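Local coordinates for protein D-glucosaminate-6-phosphate ammonia lyase (Salmonella typhimurium, PDB 7LCE) that belongs to the L-seryl-tRNA selenium transferase family of pyridoxal-phosphate fold proteins and carries a covalently bound pyridoxal phosphate, at residues Asn314-Leu322 / Ala331-Phe341. Sequence-based numbering, arbitrary orientation.
Sequences NAQDVEAQL and ARKYQLHQGVF
Phe341 packs on Val318 and Leu322, and Leu336 on Ala315 and Gln316, along helix 315-324 in a small alpha/beta domain built round the antiparallel sheet of strands 286-292, 300-306 and 340-343, an architecture consistent with the C-terminal small domain of the PLP-dependent aminotransferase fold. The helix and strand 340-343 are joined through strand 327-331 and a loop with a type I turn from Lys333 to Leu336; no hydrogen bond links segments 314-322 and 331-341. The tight part is apolar. A chi1 of 69° sets Phe341 CG between the backbone N and the carbonyl carbon, and the ring reaches two successive turns of the helix: its CE2 lies 3.6 Å from Val318 CG1, its CE1 3.8 Å from Leu322 CD1, both methyls approaching obliquely. Leu360 of helix 352-365 touches the same valine and leucine, and Val304 and Val306 of the neighbouring strand touch the phenylalanine. At the start of the helix Ala315 CB abuts the backbone of Gly339, 3.5 Å from its C atom. Leu336 lies across the first turns: CD1 reaches Ala315 O, while CD2 lies against Gln316 CA at 3.7 Å and also touches Glu319 CB. Towards solvent the contact thins out at Gln316 and Lys333. Exposed Gln316 leans on Leu336 with its aliphatic part, CG to CG at 3.7 Å. Buried Glu319, at the margin of the packed part, bends at chi2 (-84°) and crosses exposed Lys333 at about a right angle; its stronger salt-bridge partner is Arg323, on the same helix, and the bridge from Glu319 OE1 to Lys333 NZ is long, at 3.9 Å.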
ATOM      1  N   ASN A 314     -21.391  43.553 -42.512  1.00 87.41           N
ATOM      2  CA  ASN A 314     -21.213  42.166 -42.902  1.00 86.04           C
ATOM      3  C   ASN A 314     -22.235  41.288 -42.182  1.00 87.00           C
ATOM      4  O   ASN A 314     -22.944  41.729 -41.273  1.00 94.19           O
ATOM      5  CB  ASN A 314     -19.788  41.698 -42.608  1.00 79.39           C
ATOM      6  CG  ASN A 314     -19.360  41.998 -41.191  1.00 95.78           C
ATOM      7  OD1 ASN A 314     -19.801  41.344 -40.247  1.00108.68           O
ATOM      8  ND2 ASN A 314     -18.495  42.993 -41.031  1.00115.43           N
ATOM      9  N   ALA A 315     -22.304  40.021 -42.600  1.00 88.39           N
ATOM     10  CA  ALA A 315     -23.303  39.114 -42.042  1.00 68.17           C
ATOM     11  C   ALA A 315     -23.126  38.943 -40.539  1.00 79.39           C
ATOM     12  O   ALA A 315     -24.111  38.799 -39.805  1.00 85.93           O
ATOM     13  CB  ALA A 315     -23.238  37.762 -42.750  1.00 71.04           C
ATOM     14  N   GLN A 316     -21.880  38.952 -40.060  1.00 81.89           N
ATOM     15  CA  GLN A 316     -21.652  38.872 -38.621  1.00 84.33           C
ATOM     16  C   GLN A 316     -22.273  40.063 -37.904  1.00 80.44           C
ATOM     17  O   GLN A 316     -22.916  39.904 -36.859  1.00 78.88           O
ATOM     18  CB  GLN A 316     -20.155  38.791 -38.322  1.00 92.20           C
ATOM     19  CG  GLN A 316     -19.479  37.528 -38.825  1.00113.38           C
ATOM     20  CD  GLN A 316     -18.106  37.322 -38.211  1.00117.14           C
ATOM     21  OE1 GLN A 316     -17.646  38.134 -37.408  1.00110.92           O
ATOM     22  NE2 GLN A 316     -17.445  36.233 -38.587  1.00109.90           N
ATOM     23  N   ASP A 317     -22.103  41.264 -38.459  1.00 86.50           N
ATOM     24  CA  ASP A 317     -22.697  42.452 -37.855  1.00 80.01           C
ATOM     25  C   ASP A 317     -24.219  42.380 -37.885  1.00 80.00           C
ATOM     26  O   ASP A 317     -24.887  42.821 -36.943  1.00 89.92           O
ATOM     27  CB  ASP A 317     -22.202  43.707 -38.575  1.00 92.60           C
ATOM     28  CG  ASP A 317     -20.703  43.918 -38.421  1.00110.22           C
ATOM     29  OD1 ASP A 317     -20.069  43.173 -37.644  1.00100.68           O
ATOM     30  OD2 ASP A 317     -20.158  44.827 -39.086  1.00106.14           O
ATOM     31  N   VAL A 318     -24.785  41.819 -38.955  1.00 72.71           N
ATOM     32  CA  VAL A 318     -26.237  41.706 -39.055  1.00 62.56           C
ATOM     33  C   VAL A 318     -26.765  40.695 -38.047  1.00 68.09           C
ATOM     34  O   VAL A 318     -27.764  40.945 -37.361  1.00 69.12           O
ATOM     35  CB  VAL A 318     -26.649  41.339 -40.491  1.00 68.74           C
ATOM     36  CG1 VAL A 318     -28.154  41.145 -40.577  1.00 61.15           C
ATOM     37  CG2 VAL A 318     -26.191  42.412 -41.462  1.00 67.45           C
ATOM     38  N   GLU A 319     -26.108  39.539 -37.940  1.00 69.11           N
ATOM     39  CA  GLU A 319     -26.565  38.513 -37.009  1.00 63.91           C
ATOM     40  C   GLU A 319     -26.495  39.012 -35.573  1.00 73.59           C
ATOM     41  O   GLU A 319     -27.371  38.701 -34.757  1.00 80.66           O
ATOM     42  CB  GLU A 319     -25.737  37.238 -37.181  1.00 69.39           C
ATOM     43  CG  GLU A 319     -26.405  35.981 -36.632  1.00 71.23           C
ATOM     44  CD  GLU A 319     -26.190  35.792 -35.142  1.00 89.68           C
ATOM     45  OE1 GLU A 319     -25.235  36.383 -34.592  1.00 82.79           O
ATOM     46  OE2 GLU A 319     -26.982  35.050 -34.520  1.00 97.64           O
ATOM     47  N   ALA A 320     -25.454  39.783 -35.245  1.00 74.10           N
ATOM     48  CA  ALA A 320     -25.321  40.311 -33.891  1.00 71.44           C
ATOM     49  C   ALA A 320     -26.446  41.283 -33.558  1.00 71.10           C
ATOM     50  O   ALA A 320     -26.993  41.255 -32.449  1.00 77.95           O
ATOM     51  CB  ALA A 320     -23.961  40.985 -33.722  1.00 61.75           C
ATOM     52  N   GLN A 321     -26.808  42.155 -34.502  1.00 63.41           N
ATOM     53  CA  GLN A 321     -27.899  43.089 -34.253  1.00 80.38           C
ATOM     54  C   GLN A 321     -29.255  42.396 -34.208  1.00 79.97           C
ATOM     55  O   GLN A 321     -30.195  42.935 -33.612  1.00 84.41           O
ATOM     56  CB  GLN A 321     -27.898  44.200 -35.302  1.00 75.81           C
ATOM     57  CG  GLN A 321     -26.692  45.122 -35.194  1.00 66.85           C
ATOM     58  CD  GLN A 321     -26.819  46.356 -36.060  1.00 80.00           C
ATOM     59  OE1 GLN A 321     -27.914  46.715 -36.493  1.00102.26           O
ATOM     60  NE2 GLN A 321     -25.698  47.023 -36.305  1.00 81.86           N
ATOM     61  N   LEU A 322     -29.385  41.223 -34.833  1.00 74.85           N
ATOM     62  CA  LEU A 322     -30.611  40.448 -34.685  1.00 67.03           C
ATOM     63  C   LEU A 322     -30.773  39.937 -33.258  1.00 76.71           C
ATOM     64  O   LEU A 322     -31.869  40.006 -32.689  1.00 87.93           O
ATOM     65  CB  LEU A 322     -30.620  39.287 -35.676  1.00 68.47           C
ATOM     66  CG  LEU A 322     -30.872  39.677 -37.129  1.00 61.07           C
ATOM     67  CD1 LEU A 322     -30.622  38.492 -38.043  1.00 59.78           C
ATOM     68  CD2 LEU A 322     -32.294  40.187 -37.286  1.00 56.25           C
ATOM     69  N   ALA A 331     -30.638  33.523 -35.415  1.00 68.19           N
ATOM     70  CA  ALA A 331     -30.558  32.847 -36.702  1.00 54.92           C
ATOM     71  C   ALA A 331     -29.404  31.849 -36.720  1.00 72.38           C
ATOM     72  O   ALA A 331     -28.583  31.789 -35.801  1.00 84.29           O
ATOM     73  CB  ALA A 331     -30.394  33.869 -37.830  1.00 66.91           C
ATOM     74  N   ARG A 332     -29.343  31.061 -37.794  1.00 60.93           N
ATOM     75  CA  ARG A 332     -28.252  30.111 -37.968  1.00 68.66           C
ATOM     76  C   ARG A 332     -27.008  30.865 -38.419  1.00 84.71           C
ATOM     77  O   ARG A 332     -27.009  31.505 -39.477  1.00 72.02           O
ATOM     78  CB  ARG A 332     -28.627  29.035 -38.986  1.00 71.46           C
ATOM     79  CG  ARG A 332     -29.622  28.004 -38.483  1.00 82.53           C
ATOM     80  CD  ARG A 332     -29.981  27.001 -39.575  1.00100.75           C
ATOM     81  NE  ARG A 332     -28.853  26.172 -39.984  1.00 97.29           N
ATOM     82  CZ  ARG A 332     -28.539  25.009 -39.433  1.00111.36           C
ATOM     83  NH1 ARG A 332     -29.245  24.504 -38.432  1.00108.31           N
ATOM     84  NH2 ARG A 332     -27.493  24.331 -39.897  1.00 97.61           N
ATOM     85  N   LYS A 333     -25.948  30.788 -37.617  1.00 87.90           N
ATOM     86  CA  LYS A 333     -24.704  31.502 -37.872  1.00 86.62           C
ATOM     87  C   LYS A 333     -23.578  30.562 -38.288  1.00 85.78           C
ATOM     88  O   LYS A 333     -22.401  30.863 -38.073  1.00 97.41           O
ATOM     89  CB  LYS A 333     -24.302  32.325 -36.651  1.00 92.75           C
ATOM     90  CG  LYS A 333     -24.466  31.607 -35.327  1.00 89.76           C
ATOM     91  CD  LYS A 333     -24.203  32.555 -34.170  1.00 93.87           C
ATOM     92  CE  LYS A 333     -22.777  33.085 -34.217  1.00104.58           C
ATOM     93  NZ  LYS A 333     -22.505  34.081 -33.144  1.00106.31           N
ATOM     94  N   TYR A 334     -23.924  29.417 -38.878  1.00 89.79           N
ATOM     95  CA  TYR A 334     -22.914  28.425 -39.237  1.00 97.44           C
ATOM     96  C   TYR A 334     -21.968  28.970 -40.302  1.00 96.49           C
ATOM     97  O   TYR A 334     -20.750  29.040 -40.095  1.00 96.52           O
ATOM     98  CB  TYR A 334     -23.594  27.139 -39.712  1.00109.82           C
ATOM     99  CG  TYR A 334     -24.226  26.333 -38.594  1.00122.75           C
ATOM    100  CD1 TYR A 334     -25.370  26.784 -37.945  1.00121.08           C
ATOM    101  CD2 TYR A 334     -23.678  25.123 -38.188  1.00126.68           C
ATOM    102  CE1 TYR A 334     -25.950  26.053 -36.922  1.00120.50           C
ATOM    103  CE2 TYR A 334     -24.251  24.384 -37.167  1.00132.50           C
ATOM    104  CZ  TYR A 334     -25.387  24.853 -36.539  1.00136.81           C
ATOM    105  OH  TYR A 334     -25.960  24.122 -35.523  1.00133.81           O
ATOM    106  N   GLN A 335     -22.508  29.364 -41.452  1.00112.14           N
ATOM    107  CA  GLN A 335     -21.701  29.923 -42.535  1.00103.90           C
ATOM    108  C   GLN A 335     -21.630  31.442 -42.467  1.00 93.69           C
ATOM    109  O   GLN A 335     -21.607  32.120 -43.497  1.00 89.04           O
ATOM    110  CB  GLN A 335     -22.238  29.464 -43.889  1.00106.10           C
ATOM    111  CG  GLN A 335     -22.193  27.958 -44.123  1.00119.55           C
ATOM    112  CD  GLN A 335     -23.349  27.220 -43.477  1.00137.57           C
ATOM    113  OE1 GLN A 335     -24.308  27.833 -43.007  1.00139.13           O
ATOM    114  NE2 GLN A 335     -23.262  25.894 -43.450  1.00129.56           N
ATOM    115  N   LEU A 336     -21.593  32.000 -41.252  1.00102.89           N
ATOM    116  CA  LEU A 336     -21.535  33.449 -41.093  1.00 96.66           C
ATOM    117  C   LEU A 336     -20.240  34.026 -41.652  1.00 94.12           C
ATOM    118  O   LEU A 336     -20.218  35.175 -42.108  1.00 84.54           O
ATOM    119  CB  LEU A 336     -21.690  33.815 -39.616  1.00 75.21           C
ATOM    120  CG  LEU A 336     -22.335  35.158 -39.274  1.00 74.03           C
ATOM    121  CD1 LEU A 336     -23.729  35.252 -39.864  1.00 84.20           C
ATOM    122  CD2 LEU A 336     -22.382  35.349 -37.768  1.00 91.61           C
ATOM    123  N   HIS A 337     -19.155  33.246 -41.628  1.00103.21           N
ATOM    124  CA  HIS A 337     -17.898  33.710 -42.205  1.00107.38           C
ATOM    125  C   HIS A 337     -17.997  33.871 -43.716  1.00100.15           C
ATOM    126  O   HIS A 337     -17.314  34.725 -44.293  1.00105.78           O
ATOM    127  CB  HIS A 337     -16.764  32.746 -41.849  1.00125.61           C
ATOM    128  CG  HIS A 337     -16.968  31.353 -42.360  1.00134.02           C
ATOM    129  ND1 HIS A 337     -17.854  30.468 -41.782  1.00124.69           N
ATOM    130  CD2 HIS A 337     -16.398  30.690 -43.394  1.00124.47           C
ATOM    131  CE1 HIS A 337     -17.821  29.322 -42.438  1.00114.09           C
ATOM    132  NE2 HIS A 337     -16.945  29.431 -43.422  1.00119.82           N
ATOM    133  N   GLN A 338     -18.831  33.066 -44.372  1.00105.44           N
ATOM    134  CA  GLN A 338     -19.041  33.172 -45.809  1.00100.31           C
ATOM    135  C   GLN A 338     -19.974  34.313 -46.193  1.00 94.95           C
ATOM    136  O   GLN A 338     -20.274  34.472 -47.381  1.00 82.29           O
ATOM    137  CB  GLN A 338     -19.595  31.852 -46.352  1.00 97.48           C
ATOM    138  CG  GLN A 338     -18.717  30.646 -46.061  1.00109.62           C
ATOM    139  CD  GLN A 338     -19.384  29.337 -46.437  1.00126.21           C
ATOM    140  OE1 GLN A 338     -20.384  29.321 -47.155  1.00131.00           O
ATOM    141  NE2 GLN A 338     -18.834  28.231 -45.951  1.00128.53           N
ATOM    142  N   GLY A 339     -20.439  35.103 -45.227  1.00 96.53           N
ATOM    143  CA  GLY A 339     -21.324  36.212 -45.517  1.00 78.69           C
ATOM    144  C   GLY A 339     -22.788  35.858 -45.620  1.00 75.41           C
ATOM    145  O   GLY A 339     -23.557  36.627 -46.206  1.00 87.00           O
ATOM    146  N   VAL A 340     -23.201  34.717 -45.074  1.00 75.73           N
ATOM    147  CA  VAL A 340     -24.582  34.255 -45.146  1.00 74.52           C
ATOM    148  C   VAL A 340     -25.027  33.819 -43.757  1.00 71.23           C
ATOM    149  O   VAL A 340     -24.252  33.220 -43.003  1.00 92.56           O
ATOM    150  CB  VAL A 340     -24.762  33.106 -46.164  1.00 73.88           C
ATOM    151  CG1 VAL A 340     -24.473  33.593 -47.578  1.00 89.28           C
ATOM    152  CG2 VAL A 340     -23.871  31.930 -45.820  1.00 84.40           C
ATOM    153  N   PHE A 341     -26.268  34.146 -43.411  1.00 68.41           N
ATOM    154  CA  PHE A 341     -26.934  33.580 -42.247  1.00 81.29           C
ATOM    155  C   PHE A 341     -28.283  33.025 -42.678  1.00 61.61           C
ATOM    156  O   PHE A 341     -28.891  33.505 -43.637  1.00 69.14           O
ATOM    157  CB  PHE A 341     -27.093  34.608 -41.104  1.00 69.95           C
ATOM    158  CG  PHE A 341     -28.067  35.716 -41.398  1.00 60.37           C
ATOM    159  CD1 PHE A 341     -29.412  35.580 -41.094  1.00 53.22           C
ATOM    160  CD2 PHE A 341     -27.628  36.907 -41.952  1.00 58.67           C
ATOM    161  CE1 PHE A 341     -30.304  36.603 -41.360  1.00 51.65           C
ATOM    162  CE2 PHE A 341     -28.516  37.933 -42.217  1.00 62.19           C
ATOM    163  CZ  PHE A 341     -29.855  37.781 -41.920  1.00 59.19           C
TER